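Local coordinates for interferon-inducible protein AIM2 (Mus musculus, PDB 4JBM) that senses double-stranded DNA in the cytosol through its HIN-200 domain, the part crystallised here with DNA, and thereby triggers inflammasome assembly and pyroptosis, at residues 115-119 with 130-134; 150-156 with 182-187; 8-14 with 48-52; 106-112 with 162-167. All coordinates share one frame; numbering follows the deposited sequence.

Contact 1: residues 115-119 with 130-134; sequences LFKVQ and YGIHD
Strands 115-119 and 130-134 run antiparallel but strongly splayed, their short axes at 119° and 4.4 Å apart at the closest point, with Val118 and Ile132 as the non-hydrogen-bonded pair. Two backbone bonds flank that pair: His133 N gives its hydrogen to Lys117 O at 3.0 Å, and Gln119 N to Gly131 O at 2.8 Å. Between them the alpha carbons come close enough for CA-H...O contacts, from Ile132 CA to Lys117 O and from Val118 CA to Gly131 O.

On the Val118 and Ile132 face, the CD1 methyl of Ile132 approaches the Phe116 ring obliquely, 3.7 Å from Phe116 CD1. Val118 sets CG2 against the carbonyl oxygen of Gly131 and meets the edge of the Tyr130 ring. This side is buried: Ile158 packs on Tyr130 and Ile132, and the Tyr130 ring also meets that of Phe182.

The other face carries Lys117 and His133, whose side chains cross at about a right angle. Lys117 CB makes an off-centre CH-pi contact with the imidazole, 4.2 Å from its centroid. Two residues on from Lys117, Gln119 slants past the same ring, its amide plane 26° from it and its CB 3.6 Å from His133 ND1, a nitrogen buried here without a polar partner. Bends at chi3 and chi4 fold the lysine back, and one water accepts from both Lys117 N and NZ while donating to His133 O. Together the strands make a twisted beta hairpin in the second OB-fold half of the HIN domain.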
loop_
_atom_site.group_PDB
_atom_site.type_symbol
_atom_site.label_atom_id
_atom_site.label_comp_id
_atom_site.label_asym_id
_atom_site.label_seq_id
_atom_site.Cartn_x
_atom_site.Cartn_y
_atom_site.Cartn_z
ATOM N N LEU A 115 6.266 4.581 4.498
ATOM C CA LEU A 115 7.706 4.495 4.696
ATOM C C LEU A 115 7.976 4.514 6.184
ATOM O O LEU A 115 7.579 5.444 6.875
ATOM C CB LEU A 115 8.402 5.693 4.026
ATOM C CG LEU A 115 9.930 5.692 4.120
ATOM C CD1 LEU A 115 10.542 4.533 3.307
ATOM C CD2 LEU A 115 10.506 7.043 3.690
ATOM N N PHE A 116 8.672 3.499 6.684
ATOM C CA PHE A 116 8.805 3.345 8.122
ATOM C C PHE A 116 10.230 3.117 8.583
ATOM O O PHE A 116 10.938 2.288 8.024
ATOM C CB PHE A 116 7.914 2.197 8.617
ATOM C CG PHE A 116 6.457 2.370 8.294
ATOM C CD1 PHE A 116 5.626 3.091 9.144
ATOM C CD2 PHE A 116 5.910 1.801 7.157
ATOM C CE1 PHE A 116 4.273 3.231 8.873
ATOM C CE2 PHE A 116 4.549 1.939 6.865
ATOM C CZ PHE A 116 3.730 2.662 7.724
ATOM N N LYS A 117 10.632 3.852 9.618
ATOM C CA LYS A 117 11.925 3.653 10.255
ATOM C C LYS A 117 11.855 2.376 11.075
ATOM O O LYS A 117 10.894 2.159 11.827
ATOM C CB LYS A 117 12.278 4.815 11.191
ATOM C CG LYS A 117 12.527 6.167 10.531
ATOM C CD LYS A 117 12.809 7.217 11.590
ATOM C CE LYS A 117 11.558 7.517 12.412
ATOM N NZ LYS A 117 10.430 8.093 11.610
ATOM N N VAL A 118 12.869 1.535 10.922
ATOM C CA VAL A 118 12.987 0.320 11.709
ATOM C C VAL A 118 14.125 0.380 12.729
ATOM O O VAL A 118 15.264 0.716 12.393
ATOM C CB VAL A 118 13.125 -0.930 10.810
ATOM C CG1 VAL A 118 14.017 -0.641 9.629
ATOM C CG2 VAL A 118 13.630 -2.130 11.614
ATOM N N GLN A 119 13.793 0.052 13.977
ATOM C CA GLN A 119 14.763 -0.049 15.062
ATOM C C GLN A 119 15.285 -1.484 15.290
ATOM O O GLN A 119 16.471 -1.669 15.539
ATOM C CB GLN A 119 14.163 0.498 16.363
ATOM C CG GLN A 119 12.774 -0.046 16.674
ATOM C CD GLN A 119 12.160 0.559 17.919
ATOM O OE1 GLN A 119 12.693 1.508 18.491
ATOM N NE2 GLN A 119 11.026 0.014 18.341
ATOM N N TYR A 130 9.730 -6.824 11.998
ATOM C CA TYR A 130 10.441 -5.559 11.980
ATOM C C TYR A 130 9.857 -4.638 13.033
ATOM O O TYR A 130 8.686 -4.270 12.972
ATOM C CB TYR A 130 10.333 -4.915 10.599
ATOM C CG TYR A 130 11.026 -5.690 9.491
ATOM C CD1 TYR A 130 12.367 -5.469 9.196
ATOM C CD2 TYR A 130 10.337 -6.619 8.724
ATOM C CE1 TYR A 130 13.003 -6.161 8.176
ATOM C CE2 TYR A 130 10.961 -7.314 7.703
ATOM C CZ TYR A 130 12.292 -7.083 7.434
ATOM O OH TYR A 130 12.916 -7.775 6.420
ATOM N N GLY A 131 10.676 -4.270 14.013
ATOM C CA GLY A 131 10.249 -3.284 14.981
ATOM C C GLY A 131 10.346 -1.947 14.277
ATOM O O GLY A 131 11.426 -1.531 13.879
ATOM N N ILE A 132 9.213 -1.287 14.091
ATOM C CA ILE A 132 9.200 0.013 13.457
ATOM C C ILE A 132 8.774 1.057 14.471
ATOM O O ILE A 132 8.108 0.728 15.466
ATOM C CB ILE A 132 8.266 0.071 12.227
ATOM C CG1 ILE A 132 6.804 -0.103 12.641
ATOM C CG2 ILE A 132 8.663 -0.961 11.196
ATOM C CD1 ILE A 132 5.798 0.187 11.508
ATOM N N HIS A 133 9.164 2.308 14.221
ATOM C CA HIS A 133 8.878 3.374 15.179
ATOM C C HIS A 133 8.713 4.761 14.571
ATOM O O HIS A 133 9.309 5.092 13.536
ATOM C CB HIS A 133 9.966 3.421 16.260
ATOM C CG HIS A 133 11.269 3.981 15.784
ATOM N ND1 HIS A 133 12.169 3.243 15.050
ATOM C CD2 HIS A 133 11.819 5.212 15.928
ATOM C CE1 HIS A 133 13.222 3.989 14.766
ATOM N NE2 HIS A 133 13.033 5.187 15.282
ATOM N N ASP A 134 7.878 5.559 15.231
ATOM C CA ASP A 134 7.810 6.995 15.004
ATOM C C ASP A 134 7.618 7.661 16.364
ATOM O O ASP A 134 7.802 7.011 17.393
ATOM C CB ASP A 134 6.726 7.363 13.976
ATOM C CG ASP A 134 5.313 6.972 14.418
ATOM O OD1 ASP A 134 5.046 6.895 15.633
ATOM O OD2 ASP A 134 4.461 6.726 13.536
HETATM O O HOH W 1 8.898 5.845 10.877
#

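Contact 2: residues 150-156 with 182-187; sequences TKCEEGD and FKVIKA
Asp156 fastens a loop of the second OB-fold to the residues that follow its last strand, 181-185, by gripping Lys186 and Ala187. Its CB lies 3.6 Å from Ile185 O, and with CG beside the backbone N (chi1 -67°) the carboxylate reaches over the chain at Lys186 and Ala187. OD1 accepts the backbone hydrogen of Ala187 N at 2.8 Å, nearly straight at 165° but 35° out of the carboxylate plane. OD2 takes two donors from opposite faces of that plane: Glu153 N on the anti side at 2.6 Å and Lys186 NZ on the syn side. The first of these bonds lies within the loop and spans the type II turn from Glu153 to Asp156.

Lys186 curls at chi3 and chi4, which brings its ammonium between two carboxylates; NZ also forms a longer salt bridge with Glu153 OE1, 3.5 Å away. Glu153 and Lys186 are exposed, so solvent probably weakens their pairing, whereas Asp156 is buried and has its carboxylate held by three donors. Farther back, Val184 points at the loop. Its CG2 is wedged against Thr150 CB and Cys152 CB, both tight contacts, while CG1 lies near Cys152 CB at 3.7 Å. Beyond Val184, Thr150 OG1 lies in the plane of the Phe182 ring, at its edge, 3.6 Å from CE2.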
loop_
_atom_site.group_PDB
_atom_site.type_symbol
_atom_site.label_atom_id
_atom_site.label_comp_id
_atom_site.label_asym_id
_atom_site.label_seq_id
_atom_site.Cartn_x
_atom_site.Cartn_y
_atom_site.Cartn_z
ATOM N N THR A 150 16.274 -8.610 0.618
ATOM C CA THR A 150 16.332 -7.230 1.055
ATOM C C THR A 150 16.830 -7.182 2.499
ATOM O O THR A 150 16.033 -7.140 3.438
ATOM C CB THR A 150 14.934 -6.585 0.971
ATOM O OG1 THR A 150 13.951 -7.496 1.482
ATOM C CG2 THR A 150 14.587 -6.229 -0.468
ATOM N N LYS A 151 18.148 -7.222 2.673
ATOM C CA LYS A 151 18.736 -7.193 4.006
ATOM C C LYS A 151 18.703 -5.791 4.619
ATOM O O LYS A 151 19.308 -4.836 4.125
ATOM C CB LYS A 151 20.153 -7.766 3.944
ATOM C CG LYS A 151 21.152 -6.957 3.132
ATOM C CD LYS A 151 22.538 -7.570 3.231
ATOM C CE LYS A 151 22.589 -8.928 2.537
ATOM N NZ LYS A 151 23.933 -9.556 2.637
ATOM N N CYS A 152 17.957 -5.682 5.708
ATOM C CA CYS A 152 17.743 -4.403 6.356
ATOM C C CYS A 152 18.447 -4.347 7.706
ATOM O O CYS A 152 18.263 -5.231 8.537
ATOM C CB CYS A 152 16.238 -4.162 6.485
ATOM S SG CYS A 152 15.680 -3.104 7.818
ATOM N N GLU A 153 19.250 -3.310 7.920
ATOM C CA GLU A 153 19.939 -3.118 9.194
ATOM C C GLU A 153 19.188 -2.061 9.997
ATOM O O GLU A 153 18.337 -1.357 9.452
ATOM C CB GLU A 153 21.389 -2.673 8.962
ATOM C CG GLU A 153 22.180 -3.573 8.016
ATOM C CD GLU A 153 23.405 -2.888 7.440
ATOM O OE1 GLU A 153 23.943 -3.375 6.423
ATOM O OE2 GLU A 153 23.828 -1.859 8.003
ATOM N N GLU A 154 19.483 -1.954 11.289
ATOM C CA GLU A 154 18.866 -0.911 12.101
ATOM C C GLU A 154 19.235 0.471 11.570
ATOM O O GLU A 154 20.388 0.719 11.208
ATOM C CB GLU A 154 19.296 -1.019 13.560
ATOM C CG GLU A 154 18.686 0.077 14.418
ATOM C CD GLU A 154 19.383 0.263 15.747
ATOM O OE1 GLU A 154 20.569 -0.116 15.854
ATOM O OE2 GLU A 154 18.745 0.793 16.681
ATOM N N GLY A 155 18.251 1.367 11.525
ATOM C CA GLY A 155 18.453 2.713 11.021
ATOM C C GLY A 155 18.000 2.825 9.579
ATOM O O GLY A 155 17.868 3.924 9.030
ATOM N N ASP A 156 17.735 1.678 8.965
ATOM C CA ASP A 156 17.189 1.681 7.623
ATOM C C ASP A 156 15.689 1.934 7.666
ATOM O O ASP A 156 15.094 2.095 8.730
ATOM C CB ASP A 156 17.465 0.354 6.910
ATOM C CG ASP A 156 18.942 0.130 6.629
ATOM O OD1 ASP A 156 19.668 1.126 6.425
ATOM O OD2 ASP A 156 19.363 -1.047 6.587
ATOM N N PHE A 182 7.145 -5.204 -0.672
ATOM C CA PHE A 182 8.000 -4.807 0.436
ATOM C C PHE A 182 9.348 -4.411 -0.128
ATOM O O PHE A 182 9.879 -5.101 -0.996
ATOM C CB PHE A 182 8.157 -5.972 1.418
ATOM C CG PHE A 182 9.137 -5.718 2.531
ATOM C CD1 PHE A 182 8.728 -5.085 3.688
ATOM C CD2 PHE A 182 10.457 -6.138 2.430
ATOM C CE1 PHE A 182 9.612 -4.859 4.721
ATOM C CE2 PHE A 182 11.351 -5.913 3.462
ATOM C CZ PHE A 182 10.925 -5.275 4.610
ATOM N N LYS A 183 9.901 -3.303 0.357
ATOM C CA LYS A 183 11.218 -2.865 -0.100
ATOM C C LYS A 183 12.057 -2.303 1.041
ATOM O O LYS A 183 11.553 -1.599 1.902
ATOM C CB LYS A 183 11.087 -1.811 -1.203
ATOM C CG LYS A 183 12.414 -1.444 -1.858
ATOM C CD LYS A 183 12.240 -0.509 -3.050
ATOM C CE LYS A 183 13.490 -0.515 -3.923
ATOM N NZ LYS A 183 13.170 -0.324 -5.363
ATOM N N VAL A 184 13.350 -2.601 1.036
ATOM C CA VAL A 184 14.237 -2.047 2.046
ATOM C C VAL A 184 14.914 -0.808 1.481
ATOM O O VAL A 184 15.538 -0.861 0.413
ATOM C CB VAL A 184 15.299 -3.064 2.517
ATOM C CG1 VAL A 184 16.416 -2.355 3.262
ATOM C CG2 VAL A 184 14.665 -4.118 3.399
ATOM N N ILE A 185 14.776 0.307 2.198
ATOM C CA ILE A 185 15.411 1.560 1.815
ATOM C C ILE A 185 16.568 1.784 2.769
ATOM O O ILE A 185 16.365 2.081 3.944
ATOM C CB ILE A 185 14.440 2.758 1.903
ATOM C CG1 ILE A 185 13.112 2.432 1.212
ATOM C CG2 ILE A 185 15.071 3.993 1.279
ATOM C CD1 ILE A 185 13.207 2.350 -0.303
ATOM N N LYS A 186 17.786 1.626 2.261
ATOM C CA LYS A 186 18.962 1.639 3.116
ATOM C C LYS A 186 19.398 3.060 3.443
ATOM O O LYS A 186 19.406 3.935 2.575
ATOM C CB LYS A 186 20.117 0.878 2.461
ATOM C CG LYS A 186 19.862 -0.602 2.269
ATOM C CD LYS A 186 21.158 -1.356 2.029
ATOM C CE LYS A 186 22.044 -1.324 3.260
ATOM N NZ LYS A 186 21.381 -1.949 4.440
ATOM N N ALA A 187 19.746 3.279 4.706
ATOM C CA ALA A 187 20.361 4.526 5.111
ATOM C C ALA A 187 21.630 4.691 4.295
ATOM O O ALA A 187 22.315 3.712 4.005
ATOM C CB ALA A 187 20.682 4.496 6.586
#

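Contact 3: residues 8-14 with 48-52; sequences VLKAINP and KDKFI
The Phe51 ring is met obliquely by Val8, whose CG2 methyl stops 4.1 Å from Phe51 CD2, the two side chains crossing at about a right angle. Outside the two segments, Ala29 and Ile57 also pack on this ring, placing it among strands 25-32 and 56-60. The other ring in the contact is the pyrrolidine of Pro14: its CG and CD rest against the aliphatic part of Lys48, with Pro14 CD 3.9 Å from Lys48 CD.

Lys48 has the largest share of its segment's contact. With CG anti to the backbone N (chi1 180°), the chain runs along the proline, and the bend at chi2 (71°) carries CE to 3.4 Å from Ile12 O. A further bend at chi4 turns NZ back to its own segment, where it makes a weak hydrogen bond with Phe51 O. Strand 8-11 approaches that carbonyl as well: Ala11 CB sits 3.4 Å from Phe51 O. Ala11 CB also faces Phe51 CB, and Val8 CB lies 3.6 Å from Ile52 O, which brings methyl and methine groups up to the loop's carbonyls.

Strand 4-16 has a classic beta bulge where Leu9 and Lys10 both pair with Thr30. The 3-10 turn at 48-50, joined by the bond from Phe51 N to Lys48 O, lies beside this strand in the first OB-fold half. The two segments are thus joined by van der Waals contact of apolar groups and aliphatic lysine carbons with each other and with backbone oxygens, while the one polar bond of the lysine, a weak one, stays within its own loop.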
loop_
_atom_site.group_PDB
_atom_site.type_symbol
_atom_site.label_atom_id
_atom_site.label_comp_id
_atom_site.label_asym_id
_atom_site.label_seq_id
_atom_site.Cartn_x
_atom_site.Cartn_y
_atom_site.Cartn_z
ATOM N N VAL A 8 -6.626 9.539 -10.724
ATOM C CA VAL A 8 -5.513 8.691 -10.293
ATOM C C VAL A 8 -4.377 9.534 -9.718
ATOM O O VAL A 8 -3.914 10.486 -10.343
ATOM C CB VAL A 8 -4.990 7.781 -11.425
ATOM C CG1 VAL A 8 -3.866 6.890 -10.908
ATOM C CG2 VAL A 8 -6.112 6.933 -11.976
ATOM N N LEU A 9 -3.945 9.164 -8.516
ATOM C CA LEU A 9 -2.928 9.889 -7.754
ATOM C C LEU A 9 -1.569 9.196 -7.774
ATOM O O LEU A 9 -0.534 9.860 -7.807
ATOM C CB LEU A 9 -3.380 10.041 -6.298
ATOM C CG LEU A 9 -4.155 11.290 -5.867
ATOM C CD1 LEU A 9 -5.123 11.743 -6.921
ATOM C CD2 LEU A 9 -4.890 10.998 -4.576
ATOM N N LYS A 10 -1.579 7.864 -7.733
ATOM C CA LYS A 10 -0.348 7.068 -7.738
ATOM C C LYS A 10 -0.642 5.684 -8.308
ATOM O O LYS A 10 -1.748 5.168 -8.139
ATOM C CB LYS A 10 0.200 6.946 -6.314
ATOM C CG LYS A 10 1.556 6.261 -6.170
ATOM C CD LYS A 10 1.872 5.963 -4.695
ATOM C CE LYS A 10 3.285 5.430 -4.511
ATOM N NZ LYS A 10 3.408 4.041 -5.009
ATOM N N ALA A 11 0.337 5.090 -8.987
ATOM C CA ALA A 11 0.213 3.721 -9.498
ATOM C C ALA A 11 1.593 3.128 -9.763
ATOM O O ALA A 11 2.398 3.722 -10.484
ATOM C CB ALA A 11 -0.638 3.690 -10.769
ATOM N N ILE A 12 1.870 1.970 -9.166
ATOM C CA ILE A 12 3.129 1.275 -9.416
ATOM C C ILE A 12 3.026 0.379 -10.651
ATOM O O ILE A 12 1.933 -0.051 -11.023
ATOM C CB ILE A 12 3.564 0.423 -8.211
ATOM C CG1 ILE A 12 2.646 -0.789 -8.045
ATOM C CG2 ILE A 12 3.603 1.274 -6.949
ATOM C CD1 ILE A 12 2.984 -1.656 -6.837
ATOM N N ASN A 13 4.165 0.104 -11.287
ATOM C CA ASN A 13 4.184 -0.837 -12.402
ATOM C C ASN A 13 3.906 -2.254 -11.906
ATOM O O ASN A 13 4.375 -2.644 -10.831
ATOM C CB ASN A 13 5.517 -0.775 -13.156
ATOM C CG ASN A 13 5.647 0.472 -14.014
ATOM O OD1 ASN A 13 4.959 0.624 -15.025
ATOM N ND2 ASN A 13 6.548 1.364 -13.621
ATOM N N PRO A 14 3.154 -3.035 -12.698
ATOM C CA PRO A 14 2.719 -4.376 -12.302
ATOM C C PRO A 14 3.881 -5.316 -11.988
ATOM O O PRO A 14 4.947 -5.240 -12.603
ATOM C CB PRO A 14 1.962 -4.874 -13.537
ATOM C CG PRO A 14 1.492 -3.627 -14.218
ATOM C CD PRO A 14 2.603 -2.641 -14.006
ATOM N N LYS A 48 -3.318 -1.143 -16.637
ATOM C CA LYS A 48 -2.274 -0.221 -16.220
ATOM C C LYS A 48 -2.194 1.019 -17.076
ATOM O O LYS A 48 -1.901 2.088 -16.585
ATOM C CB LYS A 48 -0.909 -0.906 -16.205
ATOM C CG LYS A 48 0.227 0.008 -15.787
ATOM C CD LYS A 48 0.140 0.337 -14.313
ATOM C CE LYS A 48 1.040 1.493 -13.942
ATOM N NZ LYS A 48 0.985 2.621 -14.904
ATOM N N ASP A 49 -2.410 0.861 -18.365
ATOM C CA ASP A 49 -2.311 1.970 -19.317
ATOM C C ASP A 49 -3.328 3.087 -19.056
ATOM O O ASP A 49 -3.224 4.184 -19.613
ATOM C CB ASP A 49 -2.464 1.455 -20.758
ATOM C CG ASP A 49 -3.781 0.717 -20.989
ATOM O OD1 ASP A 49 -4.278 0.068 -20.044
ATOM O OD2 ASP A 49 -4.322 0.791 -22.116
ATOM N N LYS A 50 -4.306 2.798 -18.203
ATOM C CA LYS A 50 -5.372 3.740 -17.895
ATOM C C LYS A 50 -5.129 4.381 -16.532
ATOM O O LYS A 50 -5.729 5.401 -16.196
ATOM C CB LYS A 50 -6.720 3.013 -17.921
ATOM C CG LYS A 50 -7.038 2.370 -19.274
ATOM C CD LYS A 50 -8.275 1.481 -19.211
ATOM C CE LYS A 50 -8.710 1.048 -20.596
ATOM N NZ LYS A 50 -9.333 2.169 -21.341
ATOM N N PHE A 51 -4.250 3.758 -15.754
ATOM C CA PHE A 51 -3.912 4.223 -14.416
ATOM C C PHE A 51 -2.611 5.037 -14.384
ATOM O O PHE A 51 -1.565 4.562 -13.928
ATOM C CB PHE A 51 -3.792 3.021 -13.480
ATOM C CG PHE A 51 -5.108 2.527 -12.940
ATOM C CD1 PHE A 51 -5.906 1.659 -13.684
ATOM C CD2 PHE A 51 -5.540 2.918 -11.682
ATOM C CE1 PHE A 51 -7.117 1.193 -13.174
ATOM C CE2 PHE A 51 -6.749 2.457 -11.164
ATOM C CZ PHE A 51 -7.538 1.598 -11.912
ATOM N N ILE A 52 -2.688 6.273 -14.859
ATOM C CA ILE A 52 -1.554 7.178 -14.799
ATOM C C ILE A 52 -1.952 8.426 -14.014
ATOM O O ILE A 52 -3.063 8.932 -14.185
ATOM C CB ILE A 52 -1.049 7.505 -16.233
ATOM C CG1 ILE A 52 -0.274 6.310 -16.792
ATOM C CG2 ILE A 52 -0.167 8.742 -16.257
ATOM C CD1 ILE A 52 -0.988 5.571 -17.896
#

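Contact 4: residues 106-112 with 162-167; sequences QPCGTIV and FFEVSK
Val165, Ile111 and Val112 have the most surface buried in this contact, an antiparallel pairing in the second OB-fold half in which a type II turn, Pro107 to Thr110, leads into strand 111-123. Val165 points at the turn. Its CG1 meets Gln106 O at 3.3 Å, and its CB and CG2 press on Thr110 OG1, whose own hydrogen bond runs to Pro107 O, almost in line with that carbonyl. The backbone of Val165 is held at both ends, N donating to Thr110 O and O accepting from Gly109 N, each in the carbonyl plane of its acceptor.

Val112 pairs with Phe163 through two bonds, Val112 N to Phe163 O at 2.8 Å and Phe163 N to Val112 O at 2.9 Å. Its CG2 touches Val165 CG2 on the same buried side, where Leu174 packs on both valines. Phe162 and Phe163 both lie opposite Val112, a G1 beta bulge, and the chain turns a corner at Phe162. That ring, which also meets His28 and Phe68, is roofed by Ile111. With CG1 beside the backbone N (chi1 -61°) and a further bend at chi2, the isoleucine carries CD1 over one face of Phe162, in a CH-pi contact 3.6 Å from the centroid and 17° off the ring normal.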
loop_
_atom_site.group_PDB
_atom_site.type_symbol
_atom_site.label_atom_id
_atom_site.label_comp_id
_atom_site.label_asym_id
_atom_site.label_seq_id
_atom_site.Cartn_x
_atom_site.Cartn_y
_atom_site.Cartn_z
ATOM N N GLN A 106 -7.176 0.821 13.728
ATOM C CA GLN A 106 -7.793 0.513 12.449
ATOM C C GLN A 106 -8.149 -0.973 12.404
ATOM O O GLN A 106 -7.420 -1.793 12.961
ATOM C CB GLN A 106 -6.829 0.866 11.316
ATOM C CG GLN A 106 -6.275 2.288 11.407
ATOM C CD GLN A 106 -7.329 3.343 11.190
ATOM O OE1 GLN A 106 -8.121 3.264 10.253
ATOM N NE2 GLN A 106 -7.362 4.331 12.072
ATOM N N PRO A 107 -9.262 -1.324 11.736
ATOM C CA PRO A 107 -9.673 -2.725 11.547
ATOM C C PRO A 107 -8.616 -3.595 10.861
ATOM O O PRO A 107 -7.747 -3.079 10.157
ATOM C CB PRO A 107 -10.920 -2.621 10.652
ATOM C CG PRO A 107 -11.038 -1.186 10.250
ATOM C CD PRO A 107 -10.304 -0.388 11.282
ATOM N N CYS A 108 -8.666 -4.901 11.103
ATOM C CA CYS A 108 -7.797 -5.827 10.387
ATOM C C CYS A 108 -8.201 -5.778 8.917
ATOM O O CYS A 108 -9.361 -5.518 8.593
ATOM C CB CYS A 108 -7.925 -7.260 10.929
ATOM S SG CYS A 108 -7.435 -7.470 12.653
ATOM N N GLY A 109 -7.257 -6.029 8.023
ATOM C CA GLY A 109 -7.554 -5.879 6.614
ATOM C C GLY A 109 -7.395 -4.454 6.093
ATOM O O GLY A 109 -7.354 -4.269 4.878
ATOM N N THR A 110 -7.328 -3.450 6.976
ATOM C CA THR A 110 -7.089 -2.066 6.512
ATOM C C THR A 110 -5.787 -2.008 5.744
ATOM O O THR A 110 -4.742 -2.448 6.230
ATOM C CB THR A 110 -6.939 -1.019 7.643
ATOM O OG1 THR A 110 -6.047 -1.510 8.642
ATOM C CG2 THR A 110 -8.272 -0.653 8.251
ATOM N N ILE A 111 -5.857 -1.456 4.545
ATOM C CA ILE A 111 -4.668 -1.381 3.719
ATOM C C ILE A 111 -3.747 -0.271 4.226
ATOM O O ILE A 111 -4.194 0.823 4.570
ATOM C CB ILE A 111 -5.026 -1.208 2.242
ATOM C CG1 ILE A 111 -5.846 -2.422 1.794
ATOM C CG2 ILE A 111 -3.782 -1.032 1.402
ATOM C CD1 ILE A 111 -5.243 -3.762 2.245
ATOM N N VAL A 112 -2.461 -0.596 4.304
ATOM C CA VAL A 112 -1.453 0.340 4.752
ATOM C C VAL A 112 -0.319 0.361 3.740
ATOM O O VAL A 112 0.207 -0.693 3.364
ATOM C CB VAL A 112 -0.907 -0.046 6.139
ATOM C CG1 VAL A 112 0.268 0.857 6.529
ATOM C CG2 VAL A 112 -2.008 0.054 7.171
ATOM N N PHE A 162 0.532 -2.128 0.376
ATOM C CA PHE A 162 -0.563 -3.068 0.617
ATOM C C PHE A 162 -0.284 -4.056 1.749
ATOM O O PHE A 162 -0.490 -5.256 1.604
ATOM C CB PHE A 162 -0.939 -3.827 -0.662
ATOM C CG PHE A 162 -2.410 -4.149 -0.785
ATOM C CD1 PHE A 162 -3.335 -3.165 -1.095
ATOM C CD2 PHE A 162 -2.859 -5.457 -0.610
ATOM C CE1 PHE A 162 -4.683 -3.468 -1.221
ATOM C CE2 PHE A 162 -4.204 -5.775 -0.731
ATOM C CZ PHE A 162 -5.119 -4.777 -1.040
ATOM N N PHE A 163 0.184 -3.565 2.883
ATOM C CA PHE A 163 0.237 -4.425 4.044
ATOM C C PHE A 163 -1.102 -4.239 4.724
ATOM O O PHE A 163 -1.845 -3.321 4.364
ATOM C CB PHE A 163 1.397 -4.036 4.965
ATOM C CG PHE A 163 2.694 -4.698 4.603
ATOM C CD1 PHE A 163 3.223 -4.579 3.320
ATOM C CD2 PHE A 163 3.360 -5.486 5.527
ATOM C CE1 PHE A 163 4.416 -5.206 2.982
ATOM C CE2 PHE A 163 4.552 -6.114 5.197
ATOM C CZ PHE A 163 5.076 -5.979 3.918
ATOM N N GLU A 164 -1.413 -5.073 5.713
ATOM C CA GLU A 164 -2.701 -4.924 6.378
ATOM C C GLU A 164 -2.487 -4.774 7.869
ATOM O O GLU A 164 -1.548 -5.333 8.409
ATOM C CB GLU A 164 -3.621 -6.119 6.069
ATOM C CG GLU A 164 -3.854 -6.373 4.582
ATOM C CD GLU A 164 -2.917 -7.419 4.002
ATOM O OE1 GLU A 164 -2.253 -8.126 4.790
ATOM O OE2 GLU A 164 -2.851 -7.537 2.759
ATOM N N VAL A 165 -3.338 -4.005 8.537
ATOM C CA VAL A 165 -3.326 -4.025 9.992
ATOM C C VAL A 165 -3.821 -5.410 10.394
ATOM O O VAL A 165 -4.734 -5.956 9.777
ATOM C CB VAL A 165 -4.213 -2.915 10.600
ATOM C CG1 VAL A 165 -4.538 -3.185 12.059
ATOM C CG2 VAL A 165 -3.549 -1.558 10.435
ATOM N N SER A 166 -3.190 -5.995 11.404
ATOM C CA SER A 166 -3.480 -7.373 11.779
ATOM C C SER A 166 -3.543 -7.489 13.288
ATOM O O SER A 166 -2.810 -6.815 14.000
ATOM C CB SER A 166 -2.402 -8.317 11.224
ATOM O OG SER A 166 -2.531 -9.616 11.767
ATOM N N LYS A 167 -4.406 -8.370 13.779
ATOM C CA LYS A 167 -4.401 -8.689 15.195
ATOM C C LYS A 167 -3.674 -10.008 15.395
ATOM O O LYS A 167 -3.860 -10.959 14.636
ATOM C CB LYS A 167 -5.825 -8.737 15.775
ATOM C CG LYS A 167 -5.882 -9.018 17.279
ATOM C CD LYS A 167 -7.314 -9.022 17.812
ATOM C CE LYS A 167 -8.077 -10.269 17.390
ATOM N NZ LYS A 167 -7.493 -11.522 17.959
#

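Contacts 1, 2 and 4 all reach one curled sheet, whereas contact 3 lies in the other sheet, its centre 22 to 27 Å from theirs. Strand 111-123 passes from contact 4 into contact 1, which is nested in the loop that contact 4 closes. Contact 2 touches contact 1 directly: Val118 N and O probably hydrogen-bond Asp156 O and Gly155 N, each at 3.2 Å, and Cys152 SG packs on Val118 CG1 at 3.5 Å. Phe182 CD1 meets Phe163 CZ at 3.8 Å, joining contacts 2 and 4. The bound DNA comes nearest contact 1, about 4 Å between nearest atoms, where Leu115 packs on a phosphate; contact 2 stays about 10 Å away.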